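Local coordinates for protein nicotinate-nucleotide diphosphorylase (Carboxylating) (Streptococcus pyogenes GA06023, PDB 5HUO) that probably converts quinolinate and 5-phospho-alpha-D-ribose 1-diphosphate to nicotinate ribonucleotide, carbon dioxide and diphosphate, a step of NAD(+) biosynthesis, at residues F161-T166 with S294-A299. Residues are numbered along the deposited sequence; the frame is centred on the assembly and turned at random.
With SO4 (sulfate ion), chain J; SO4 (sulfate ion), chain I.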
loop_
_atom_site.group_PDB
_atom_site.type_symbol
_atom_site.label_atom_id
_atom_site.label_comp_id
_atom_site.label_asym_id
_atom_site.label_seq_id
_atom_site.Cartn_x
_atom_site.Cartn_y
_atom_site.Cartn_z
ATOM N N PHE A 161 -18.969 -28.660 -3.930
ATOM C CA PHE A 161 -18.676 -27.304 -3.392
ATOM C C PHE A 161 -17.338 -27.255 -2.693
ATOM O O PHE A 161 -16.834 -28.256 -2.189
ATOM C CB PHE A 161 -19.707 -26.874 -2.393
ATOM C CG PHE A 161 -20.895 -26.205 -2.996
ATOM C CD1 PHE A 161 -21.738 -26.889 -3.822
ATOM C CD2 PHE A 161 -21.204 -24.900 -2.690
ATOM C CE1 PHE A 161 -22.867 -26.287 -4.362
ATOM C CE2 PHE A 161 -22.337 -24.286 -3.210
ATOM C CZ PHE A 161 -23.173 -24.977 -4.062
ATOM N N ASP A 162 -16.736 -26.087 -2.733
ATOM C CA ASP A 162 -15.488 -25.842 -2.041
ATOM C C ASP A 162 -15.744 -25.278 -0.652
ATOM O O ASP A 162 -16.859 -25.302 -0.147
ATOM C CB ASP A 162 -14.591 -24.929 -2.865
ATOM C CG ASP A 162 -15.242 -23.633 -3.226
ATOM O OD1 ASP A 162 -16.119 -23.146 -2.493
ATOM O OD2 ASP A 162 -14.890 -23.086 -4.297
ATOM N N THR A 163 -14.703 -24.753 -0.034
ATOM C CA THR A 163 -14.737 -24.319 1.389
ATOM C C THR A 163 -13.866 -23.069 1.592
ATOM O O THR A 163 -13.387 -22.466 0.627
ATOM C CB THR A 163 -14.169 -25.435 2.306
ATOM O OG1 THR A 163 -12.791 -25.678 1.984
ATOM C CG2 THR A 163 -14.932 -26.716 2.151
ATOM N N ARG A 164 -13.636 -22.720 2.848
ATOM C CA ARG A 164 -12.725 -21.637 3.190
ATOM C C ARG A 164 -11.354 -22.131 3.492
ATOM O O ARG A 164 -10.528 -21.416 4.030
ATOM C CB ARG A 164 -13.250 -20.844 4.366
ATOM C CG ARG A 164 -14.266 -19.798 3.958
ATOM C CD ARG A 164 -15.083 -19.293 5.150
ATOM N NE ARG A 164 -14.250 -18.713 6.214
ATOM C CZ ARG A 164 -14.177 -19.212 7.437
ATOM N NH1 ARG A 164 -14.862 -20.330 7.794
ATOM N NH2 ARG A 164 -13.437 -18.629 8.321
ATOM N N LYS A 165 -11.100 -23.405 3.214
ATOM C CA LYS A 165 -9.781 -24.005 3.511
ATOM C C LYS A 165 -8.914 -23.799 2.300
ATOM O O LYS A 165 -8.648 -24.730 1.515
ATOM C CB LYS A 165 -9.941 -25.451 3.847
ATOM C CG LYS A 165 -10.844 -25.619 5.050
ATOM C CD LYS A 165 -10.817 -27.031 5.536
ATOM C CE LYS A 165 -11.860 -27.216 6.608
ATOM N NZ LYS A 165 -11.687 -28.560 7.273
ATOM N N THR A 166 -8.539 -22.540 2.131
ATOM C CA THR A 166 -7.868 -22.054 0.925
ATOM C C THR A 166 -6.495 -21.488 1.254
ATOM O O THR A 166 -6.139 -21.270 2.382
ATOM C CB THR A 166 -8.666 -20.947 0.263
ATOM O OG1 THR A 166 -8.974 -19.921 1.222
ATOM C CG2 THR A 166 -9.956 -21.506 -0.315
ATOM N N SER A 294 -10.211 -30.489 0.497
ATOM C CA SER A 294 -9.016 -31.016 -0.204
ATOM C C SER A 294 -8.826 -30.427 -1.582
ATOM O O SER A 294 -7.724 -30.297 -2.100
ATOM C CB SER A 294 -9.105 -32.508 -0.328
ATOM O OG SER A 294 -9.251 -33.067 0.942
ATOM N N LEU A 295 -9.947 -30.054 -2.172
ATOM C CA LEU A 295 -9.915 -29.432 -3.511
ATOM C C LEU A 295 -9.016 -28.216 -3.549
ATOM O O LEU A 295 -8.382 -27.944 -4.583
ATOM C CB LEU A 295 -11.317 -29.005 -3.934
ATOM C CG LEU A 295 -12.276 -30.162 -4.222
ATOM C CD1 LEU A 295 -13.608 -29.570 -4.663
ATOM C CD2 LEU A 295 -11.715 -31.067 -5.297
ATOM N N THR A 296 -8.953 -27.501 -2.436
ATOM C CA THR A 296 -8.151 -26.272 -2.356
ATOM C C THR A 296 -6.946 -26.384 -1.443
ATOM O O THR A 296 -5.912 -25.810 -1.747
ATOM C CB THR A 296 -9.008 -25.069 -1.936
ATOM O OG1 THR A 296 -9.760 -25.409 -0.758
ATOM C CG2 THR A 296 -9.957 -24.722 -3.022
ATOM N N HIS A 297 -7.035 -27.149 -0.371
ATOM C CA HIS A 297 -5.852 -27.216 0.567
ATOM C C HIS A 297 -4.791 -28.262 0.215
ATOM O O HIS A 297 -3.694 -28.215 0.743
ATOM C CB HIS A 297 -6.253 -27.274 2.065
ATOM C CG HIS A 297 -6.928 -28.532 2.511
ATOM N ND1 HIS A 297 -6.406 -29.793 2.292
ATOM C CD2 HIS A 297 -8.061 -28.721 3.238
ATOM C CE1 HIS A 297 -7.192 -30.707 2.842
ATOM N NE2 HIS A 297 -8.211 -30.087 3.409
ATOM N N SER A 298 -5.129 -29.209 -0.663
ATOM C CA SER A 298 -4.299 -30.406 -0.949
ATOM C C SER A 298 -4.325 -30.809 -2.439
ATOM O O SER A 298 -4.204 -31.980 -2.778
ATOM C CB SER A 298 -4.749 -31.600 -0.100
ATOM O OG SER A 298 -4.439 -31.396 1.266
ATOM N N ALA A 299 -4.412 -29.813 -3.305
ATOM C CA ALA A 299 -4.418 -30.064 -4.727
ATOM C C ALA A 299 -3.022 -30.175 -5.248
ATOM O O ALA A 299 -2.188 -29.376 -4.919
ATOM C CB ALA A 299 -5.129 -28.947 -5.438
HETATM S S SO4 J . -16.901 -22.999 5.349
HETATM O O1 SO4 J . -17.420 -24.372 5.107
HETATM O O2 SO4 J . -16.891 -22.240 4.076
HETATM O O3 SO4 J . -17.689 -22.196 6.301
HETATM O O4 SO4 J . -15.567 -23.178 5.925
HETATM S S SO4 I . -12.023 -31.381 4.587
HETATM O O1 SO4 I . -12.194 -32.824 4.375
HETATM O O2 SO4 I . -12.954 -30.685 3.701
HETATM O O3 SO4 I . -12.489 -31.044 5.920
HETATM O O4 SO4 I . -10.625 -30.923 4.415
HETATM O O HOH W 1 -12.169 -26.350 -0.512
#
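Lys165 and His297 share one sulfate ion, probably from the crystallisation liquor, gripping it from the two segments: Lys165 NZ donates to its O3 at 2.9 Å and His297 NE2 to its O4 at 2.7 Å. The lysine, extended beyond CG, runs beside the imidazole and sets its CB against the ring edge, 3.8 Å from His297 CD2. Ser298 OG lies 2.7 Å from His297 ND1, a hydrogen bond that fixes the ring's rotation; Ser294 CA covers part of one face. One residue earlier, Thr296 OG1 donates to Lys165 O at 2.6 Å, approaching from above the carbonyl plane, 49° out of it. A water bridges Thr296 OG1, to which it donates, and Thr163 OG1. The latter, turned between its backbone N and carbonyl carbon (chi1 63°), accepts from Lys165 N at 3.1 Å, closing an ST turn. Arg164 bonds weakly to a second sulfate and forms a salt bridge with Asp49 of the second subunit. The sulfates may mark sites for substrate phosphates. In the C-terminal alpha/beta domain of this phosphoribosyltransferase, the segments follow adjacent parallel strands 159-161 and 289-291; helix 171-180 packs on Thr166 and Thr296, and helix 122-153 on Leu295.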